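Dye type peroxidase A (Streptomyces lividans 1326, PDB 6GZW) is a haem-containing dye-decolourising peroxidase that probably uses hydrogen peroxide to oxidise dyes and other reducing substrates. Local coordinates at residues G252-G257 with E263-D268; K239-E242 with R248-D251; G276-P281 with H285-R290. One frame throughout, in Å; residues are numbered along the deposited sequence.

Contact 1: residues G252-G257 with E263-D268; sequences GAPLSG and ESTEMD
Ala-253 and Glu-263 bring their CA atoms to 3.9 Å, and from there the two irregular chains 252-257 and 263-268 run on together, with Pro-254 facing Met-267 and Ser-256 facing Asp-268. Neither segment is helix or strand. Pro-254 to Gly-257 form a type I beta turn, closed by the bond from Gly-257 N to Pro-254 O.

Pro-254 is the main apolar piece. Its ring packs on the other chain, and Pro-254 CG lies 3.3 Å from the carbonyl O of Thr-265. On the same ring, CB packs at 3.9 Å against Met-267 CG. The Met-267 chain leaves CA with CG anti to the backbone N (chi1 -169°) and bends at its last torsion, which brings CE back near Pro-254 CB as well.

Ser-256 supplies the polar link. Asp-268 N donates to Ser-256 OG at 3.0 Å, and the bond is almost straight (176° at the hydrogen). The same OG is 2.7 Å from a water, and this water donates to Glu-266 O at 2.8 Å. The hydroxyl thus ties the turn to the facing chain at two points. With an alanine here, Asp-268 N is likely to lose its acceptor and the water one of its two anchors.

At the other end, Glu-263 CA makes a CH...O contact of 3.5 Å with Gly-252 O. Glu-263 OE1 leads away and is hydrogen-bonded to the hydroxyls of Thr-185 and Thr-174.

Both segments belong to the long loop between helix 238-245 and helix 285-288. Leu-255 touches Glu-242 and Asp-243 of the first helix. Met-267 touches Arg-290, which follows helix 285-288 in the chain; the Met-267 side chain is about 6 Å from the haem.

Contact 2: residues K239-E242 with R248-D251; sequences KAQE and RKSD
Glu-242, on helix 238-245, reaches the backbone of the loop at Lys-249, while Gln-241 beside it meets the end of the Lys-249 side chain. Both helix side chains are extended beyond CG, and this carries their polar ends across to the loop.

Lys-249 N donates to Glu-242 OE2 at 2.7 Å, with an angle of 166° at the hydrogen. The donor comes on the anti side of the carboxylate, 30° out of its plane. A water also donates to Glu-242 OE2, at 2.6 Å, and accepts from Ser-250 N at 2.9 Å. One carboxylate oxygen therefore serves two successive amides of the loop, one directly and one through water. The CB of Arg-248 lies 3.6 Å from Glu-242 OE2.

Lys-249 bends at chi3 (83°), and its ammonium swings over to Gln-241. NZ of Lys-249 donates to Gln-241 OE1 at 2.8 Å, tilted from the carbonyl plane. It is also bonded to the carbonyl O of Met-179 and to that of Thr-71 of the second subunit, with a weak, long ion pair to Asp-72 of that subunit. Gln-241 NE2 in turn donates to Trp-233 O, which accounts for both ends of the amide.

Within the loop, Arg-248 grips Asp-251 side-on. Arg-248 NH2 donates to Asp-251 OD2 at 2.8 Å, in the guanidinium plane and on the syn lone pair, and Arg-248 NE donates to Asp-251 OD1 at 3.1 Å. Arg-248 NH1 is bonded to Gly-258 O. Asp-251 OD1 also takes Ala-253 N.

The Lys-249 ammonium is met mostly by three neutral oxygens. Its positive charge is probably stabilised mainly by these carbonyl dipoles, with the long ion pair adding little, and it links helix, loop and the second subunit at one point.

Contact 3: residues G276-P281 with H285-R290; sequences GELVVP and HARITR. With HEM (protoporphyrin IX containing Fe), chain C.
Arg-287 meets the loop 276-281 with the edge of its guanidinium. Arg-287 NH2 donates to Val-280 O at 2.7 Å, close to the guanidinium plane, with 158° at the hydrogen. Arg-287 NE donates to Pro-281 O at 3.0 Å, from above that carbonyl's plane, and has a weak second bond to Val-280 O. Leu-278 CD1 lies over one face of the guanidinium, 3.9 Å from Arg-287 NH2.

The arginine chain starts with CG anti to the backbone N (chi1 174°) and bends at chi3, which turns NE and NH2 toward the two carbonyls. Val-280 CG1 packs across the chain, against Arg-287 CB and NE. NH2 also donates to Leu-269 O, another part of the same loop.

Two residues back along the chain, His-285 points away from the loop and binds the haem iron through NE2 at 2.1 Å. A water is the other axial ligand, its O 2.0 Å from the iron. His-285 ND1 is hydrogen-bonded to Asp-344. Thr-289 CG2 sits over one face of the imidazole, offset toward its rim, while Thr-289 OG1 donates to His-285 O at 2.7 Å and lies against the haem.

This is the proximal side of the haem, with the histidine-aspartate pair known from haem peroxidases. Arg-287 has its positive guanidinium met by backbone carbonyls, and so joins the short helix to the preceding loop.

In the fold
All three contacts lie in the C-terminal half of the Dyp-type peroxidase chain, following one another in sequence. Contact 1 touches both of the others: its centre is 11 Å from each, while contacts 2 and 3 are 13 Å apart between centres, with nearest atoms about 5 Å apart. Toward contact 2, Ala-253 O probably accepts a hydrogen bond from Arg-248 N (2.8 Å). Toward contact 3, Leu-255 O packs on Val-279 CG1 at 3.3 Å, and Met-267 CE on Ala-286 O at 3.7 Å. Contact 3 alone supplies an iron ligand. The side chains of Met-267 and Lys-249 come to about 6 Å and 8 Å from the haem, and contact 2 also reaches the second subunit.

Contact 1: residues G252-G257 with E263-D268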
# COMPACT_ATOMS: atom_id res chain seq x y z
N GLY A 252 9.59 -21.24 -10.74
CA GLY A 252 9.07 -21.98 -9.60
C GLY A 252 9.16 -23.48 -9.67
O GLY A 252 8.62 -24.16 -8.81
N ALA A 253 9.90 -24.02 -10.64
CA ALA A 253 10.01 -25.48 -10.79
C ALA A 253 10.89 -26.06 -9.68
O ALA A 253 11.83 -25.41 -9.21
CB ALA A 253 10.61 -25.82 -12.14
N PRO A 254 10.62 -27.32 -9.28
CA PRO A 254 11.55 -27.98 -8.37
C PRO A 254 12.93 -28.08 -9.01
O PRO A 254 13.02 -28.23 -10.24
CB PRO A 254 10.94 -29.38 -8.16
CG PRO A 254 9.98 -29.56 -9.27
CD PRO A 254 9.51 -28.19 -9.69
N LEU A 255 13.98 -27.96 -8.20
CA LEU A 255 15.35 -28.02 -8.73
C LEU A 255 15.64 -29.38 -9.37
O LEU A 255 16.48 -29.48 -10.25
CB LEU A 255 16.40 -27.74 -7.65
CG LEU A 255 16.43 -26.38 -6.97
CD1 LEU A 255 17.66 -26.29 -6.05
CD2 LEU A 255 16.44 -25.30 -8.02
N SER A 256 14.92 -30.40 -8.94
CA SER A 256 14.98 -31.74 -9.54
C SER A 256 14.43 -31.81 -10.96
O SER A 256 14.62 -32.81 -11.64
CB SER A 256 14.22 -32.73 -8.66
OG SER A 256 12.85 -32.33 -8.46
N GLY A 257 13.71 -30.78 -11.39
CA GLY A 257 13.09 -30.79 -12.70
C GLY A 257 14.11 -30.46 -13.77
O GLY A 257 15.07 -29.73 -13.54
N GLU A 263 6.46 -24.97 -12.51
CA GLU A 263 6.11 -24.97 -11.10
C GLU A 263 5.31 -26.19 -10.64
O GLU A 263 5.51 -26.66 -9.52
CB GLU A 263 5.37 -23.66 -10.73
CG GLU A 263 3.96 -23.58 -11.28
CD GLU A 263 3.23 -22.29 -10.93
OE1 GLU A 263 3.29 -21.83 -9.77
OE2 GLU A 263 2.53 -21.80 -11.84
N SER A 264 4.45 -26.74 -11.51
CA SER A 264 3.59 -27.88 -11.17
C SER A 264 4.28 -29.22 -11.30
O SER A 264 3.74 -30.21 -10.86
CB SER A 264 2.35 -27.90 -12.07
OG SER A 264 2.71 -28.06 -13.45
N THR A 265 5.46 -29.26 -11.91
CA THR A 265 6.17 -30.52 -12.06
C THR A 265 6.42 -31.12 -10.66
O THR A 265 6.85 -30.42 -9.73
CB THR A 265 7.49 -30.31 -12.79
OG1 THR A 265 7.22 -29.89 -14.13
CG2 THR A 265 8.34 -31.61 -12.84
N GLU A 266 6.16 -32.41 -10.51
CA GLU A 266 6.30 -33.04 -9.19
C GLU A 266 7.78 -33.06 -8.78
O GLU A 266 8.68 -33.38 -9.60
CB GLU A 266 5.72 -34.47 -9.21
CG GLU A 266 4.20 -34.55 -9.22
CD GLU A 266 3.54 -34.03 -7.97
OE1 GLU A 266 4.17 -33.99 -6.89
OE2 GLU A 266 2.36 -33.65 -8.08
N MET A 267 8.05 -32.71 -7.53
CA MET A 267 9.41 -32.69 -6.98
C MET A 267 9.89 -34.13 -6.78
O MET A 267 9.11 -34.99 -6.36
CB MET A 267 9.41 -31.99 -5.62
CG MET A 267 10.78 -31.67 -5.06
SD MET A 267 10.68 -30.84 -3.44
CE MET A 267 10.57 -29.15 -4.04
N ASP A 268 11.16 -34.39 -7.11
CA ASP A 268 11.77 -35.67 -6.84
C ASP A 268 12.73 -35.50 -5.65
O ASP A 268 13.79 -34.89 -5.76
CB ASP A 268 12.51 -36.16 -8.09
CG ASP A 268 13.11 -37.54 -7.92
OD1 ASP A 268 13.35 -37.96 -6.78
OD2 ASP A 268 13.37 -38.17 -8.95
O HOH W 1 11.25 -32.91 -10.50

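Contact 2: residues K239-E242 with R248-D251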
# COMPACT_ATOMS: atom_id res chain seq x y z
N LYS A 239 22.25 -19.31 -7.22
CA LYS A 239 22.33 -20.71 -6.87
C LYS A 239 22.07 -20.88 -5.37
O LYS A 239 21.35 -21.80 -4.96
CB LYS A 239 23.68 -21.32 -7.30
CG LYS A 239 23.73 -22.82 -7.24
N ALA A 240 22.61 -19.99 -4.56
CA ALA A 240 22.44 -20.09 -3.12
C ALA A 240 20.98 -19.87 -2.74
O ALA A 240 20.45 -20.57 -1.90
CB ALA A 240 23.34 -19.11 -2.40
N GLN A 241 20.35 -18.92 -3.40
CA GLN A 241 18.94 -18.62 -3.10
C GLN A 241 18.02 -19.77 -3.50
O GLN A 241 17.05 -20.06 -2.78
CB GLN A 241 18.52 -17.35 -3.81
CG GLN A 241 19.10 -16.08 -3.24
CD GLN A 241 18.52 -14.84 -3.91
OE1 GLN A 241 17.89 -14.93 -4.97
NE2 GLN A 241 18.77 -13.66 -3.33
N GLU A 242 18.31 -20.41 -4.63
CA GLU A 242 17.50 -21.50 -5.11
C GLU A 242 17.69 -22.72 -4.20
O GLU A 242 16.74 -23.47 -3.90
CB GLU A 242 17.76 -21.78 -6.60
CG GLU A 242 17.18 -20.64 -7.46
CD GLU A 242 17.26 -20.82 -8.96
OE1 GLU A 242 18.12 -21.58 -9.46
OE2 GLU A 242 16.46 -20.14 -9.66
N ARG A 248 13.26 -23.11 -8.41
CA ARG A 248 13.87 -22.07 -9.21
C ARG A 248 13.09 -20.76 -9.07
O ARG A 248 11.86 -20.76 -8.97
CB ARG A 248 13.89 -22.47 -10.69
CG ARG A 248 14.63 -23.77 -10.97
CD ARG A 248 15.02 -23.90 -12.43
NE ARG A 248 13.88 -24.19 -13.33
CZ ARG A 248 13.65 -25.36 -13.94
NH1 ARG A 248 14.46 -26.42 -13.75
NH2 ARG A 248 12.61 -25.48 -14.76
N LYS A 249 13.82 -19.66 -9.13
CA LYS A 249 13.20 -18.33 -9.06
C LYS A 249 12.50 -17.98 -10.37
O LYS A 249 11.44 -17.34 -10.34
CB LYS A 249 14.22 -17.25 -8.70
CG LYS A 249 14.87 -17.45 -7.33
CD LYS A 249 15.63 -16.21 -6.84
CE LYS A 249 14.72 -15.20 -6.18
NZ LYS A 249 15.44 -13.93 -5.93
N SER A 250 13.08 -18.37 -11.50
CA SER A 250 12.52 -17.98 -12.79
C SER A 250 11.06 -18.46 -12.97
O SER A 250 10.18 -17.69 -13.35
CB SER A 250 13.39 -18.50 -13.95
OG SER A 250 13.61 -19.89 -13.83
N ASP A 251 10.84 -19.74 -12.71
CA ASP A 251 9.57 -20.40 -13.04
C ASP A 251 8.94 -21.21 -11.91
O ASP A 251 7.87 -21.79 -12.08
CB ASP A 251 9.77 -21.29 -14.29
CG ASP A 251 10.72 -22.46 -14.05
OD1 ASP A 251 11.29 -22.62 -12.95
OD2 ASP A 251 10.92 -23.26 -14.99
O HOH W 2 15.92 -18.74 -11.74

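Contact 3: residues G276-P281 with H285-R290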
# COMPACT_ATOMS: atom_id res chain seq x y z
N GLY A 276 26.55 -37.61 -5.97
CA GLY A 276 25.70 -38.25 -4.97
C GLY A 276 24.97 -37.34 -3.99
O GLY A 276 24.32 -37.84 -3.06
N GLU A 277 25.05 -36.03 -4.19
CA GLU A 277 24.39 -35.06 -3.30
C GLU A 277 22.97 -34.79 -3.79
O GLU A 277 22.72 -34.73 -5.00
CB GLU A 277 25.18 -33.74 -3.28
CG GLU A 277 26.61 -33.84 -2.73
CD GLU A 277 26.74 -33.97 -1.19
OE1 GLU A 277 25.78 -33.75 -0.41
OE2 GLU A 277 27.86 -34.29 -0.74
N LEU A 278 22.04 -34.58 -2.85
CA LEU A 278 20.65 -34.29 -3.20
C LEU A 278 20.50 -33.01 -4.05
O LEU A 278 21.10 -31.99 -3.75
CB LEU A 278 19.78 -34.19 -1.95
CG LEU A 278 19.53 -35.52 -1.22
CD1 LEU A 278 18.96 -35.26 0.16
CD2 LEU A 278 18.59 -36.41 -2.05
N VAL A 279 19.71 -33.09 -5.12
CA VAL A 279 19.48 -31.93 -5.99
C VAL A 279 18.59 -30.90 -5.27
O VAL A 279 18.86 -29.69 -5.34
CB VAL A 279 18.88 -32.34 -7.36
CG1 VAL A 279 18.55 -31.12 -8.21
CG2 VAL A 279 19.86 -33.24 -8.12
N VAL A 280 17.55 -31.37 -4.57
CA VAL A 280 16.76 -30.50 -3.68
C VAL A 280 17.37 -30.66 -2.30
O VAL A 280 17.27 -31.74 -1.72
CB VAL A 280 15.28 -30.89 -3.65
CG1 VAL A 280 14.54 -30.03 -2.64
CG2 VAL A 280 14.65 -30.73 -5.01
N PRO A 281 18.04 -29.62 -1.77
CA PRO A 281 18.76 -29.85 -0.51
C PRO A 281 17.91 -30.39 0.63
O PRO A 281 16.70 -30.19 0.67
CB PRO A 281 19.33 -28.47 -0.17
CG PRO A 281 19.49 -27.82 -1.50
CD PRO A 281 18.33 -28.29 -2.32
N HIS A 285 13.48 -25.28 2.08
CA HIS A 285 12.14 -24.92 2.59
C HIS A 285 11.00 -25.69 1.92
O HIS A 285 10.10 -26.20 2.59
CB HIS A 285 11.97 -23.42 2.39
CG HIS A 285 10.69 -22.89 2.93
ND1 HIS A 285 10.50 -22.64 4.27
CD2 HIS A 285 9.53 -22.59 2.30
CE1 HIS A 285 9.27 -22.17 4.45
NE2 HIS A 285 8.67 -22.14 3.26
N ALA A 286 11.03 -25.75 0.60
CA ALA A 286 9.98 -26.43 -0.17
C ALA A 286 10.08 -27.96 -0.16
O ALA A 286 9.18 -28.65 -0.70
CB ALA A 286 9.87 -25.88 -1.59
N ARG A 287 11.14 -28.50 0.45
CA ARG A 287 11.14 -29.91 0.83
C ARG A 287 10.50 -30.11 2.21
O ARG A 287 9.52 -30.83 2.36
CB ARG A 287 12.57 -30.47 0.87
CG ARG A 287 12.67 -31.90 1.39
CD ARG A 287 14.12 -32.27 1.71
NE ARG A 287 14.87 -32.54 0.50
CZ ARG A 287 14.95 -33.71 -0.12
NH1 ARG A 287 14.30 -34.78 0.32
NH2 ARG A 287 15.66 -33.82 -1.24
N ILE A 288 11.07 -29.44 3.20
CA ILE A 288 10.73 -29.75 4.59
C ILE A 288 9.34 -29.27 5.07
O ILE A 288 8.86 -29.73 6.10
CB ILE A 288 11.86 -29.34 5.55
CG1 ILE A 288 11.97 -27.83 5.68
CG2 ILE A 288 13.19 -30.00 5.13
CD1 ILE A 288 13.01 -27.40 6.69
N THR A 289 8.71 -28.38 4.31
CA THR A 289 7.35 -27.93 4.63
C THR A 289 6.22 -28.81 4.05
O THR A 289 5.05 -28.63 4.41
CB THR A 289 7.13 -26.50 4.07
OG1 THR A 289 7.46 -26.53 2.69
CG2 THR A 289 7.96 -25.48 4.79
N ARG A 290 6.55 -29.78 3.19
CA ARG A 290 5.51 -30.59 2.53
C ARG A 290 4.68 -31.41 3.54
O ARG A 290 5.23 -31.92 4.55
CB ARG A 290 6.12 -31.54 1.51
CG ARG A 290 6.82 -30.90 0.30
CD ARG A 290 7.73 -31.91 -0.40
NE ARG A 290 6.94 -32.99 -0.96
CZ ARG A 290 6.48 -33.07 -2.21
NH1 ARG A 290 6.69 -32.10 -3.10
NH2 ARG A 290 5.74 -34.13 -2.58
CHA HEM C . 6.17 -23.26 0.22
CHB HEM C . 8.49 -19.06 0.81
CHC HEM C . 7.27 -19.12 5.51
CHD HEM C . 4.96 -23.30 4.91
C1A HEM C . 6.90 -22.13 -0.02
C2A HEM C . 7.49 -21.81 -1.28
C3A HEM C . 8.14 -20.63 -1.10
C4A HEM C . 7.96 -20.23 0.26
CMA HEM C . 8.90 -19.83 -2.13
CAA HEM C . 7.43 -22.62 -2.57
CBA HEM C . 6.27 -22.32 -3.52
CGA HEM C . 4.97 -22.76 -2.94
O1A HEM C . 4.56 -23.95 -3.02
O2A HEM C . 4.24 -21.92 -2.34
C1B HEM C . 8.33 -18.69 2.16
C2B HEM C . 8.81 -17.48 2.73
C3B HEM C . 8.49 -17.46 4.05
C4B HEM C . 7.76 -18.74 4.29
CMB HEM C . 9.58 -16.42 1.99
CAB HEM C . 8.69 -16.40 5.06
CBB HEM C . 8.78 -15.11 4.78
C1C HEM C . 6.58 -20.28 5.79
C2C HEM C . 6.08 -20.64 7.06
C3C HEM C . 5.43 -21.85 6.89
C4C HEM C . 5.52 -22.19 5.49
CMC HEM C . 6.24 -19.91 8.36
CAC HEM C . 4.78 -22.74 7.89
CBC HEM C . 5.01 -22.79 9.21
C1D HEM C . 5.08 -23.55 3.53
C2D HEM C . 4.41 -24.72 2.95
C3D HEM C . 4.74 -24.73 1.64
C4D HEM C . 5.62 -23.54 1.46
CMD HEM C . 3.49 -25.71 3.66
CAD HEM C . 4.29 -25.75 0.61
CBD HEM C . 5.17 -27.01 0.62
CGD HEM C . 4.65 -28.02 -0.36
O1D HEM C . 5.12 -28.08 -1.53
O2D HEM C . 3.74 -28.78 0.00
NA HEM C . 7.27 -21.21 0.94
NB HEM C . 7.75 -19.41 3.13
NC HEM C . 6.29 -21.23 4.87
ND HEM C . 5.87 -22.92 2.64
FE HEM C . 6.80 -21.24 2.88
O HOH W 3 5.14 -20.22 2.54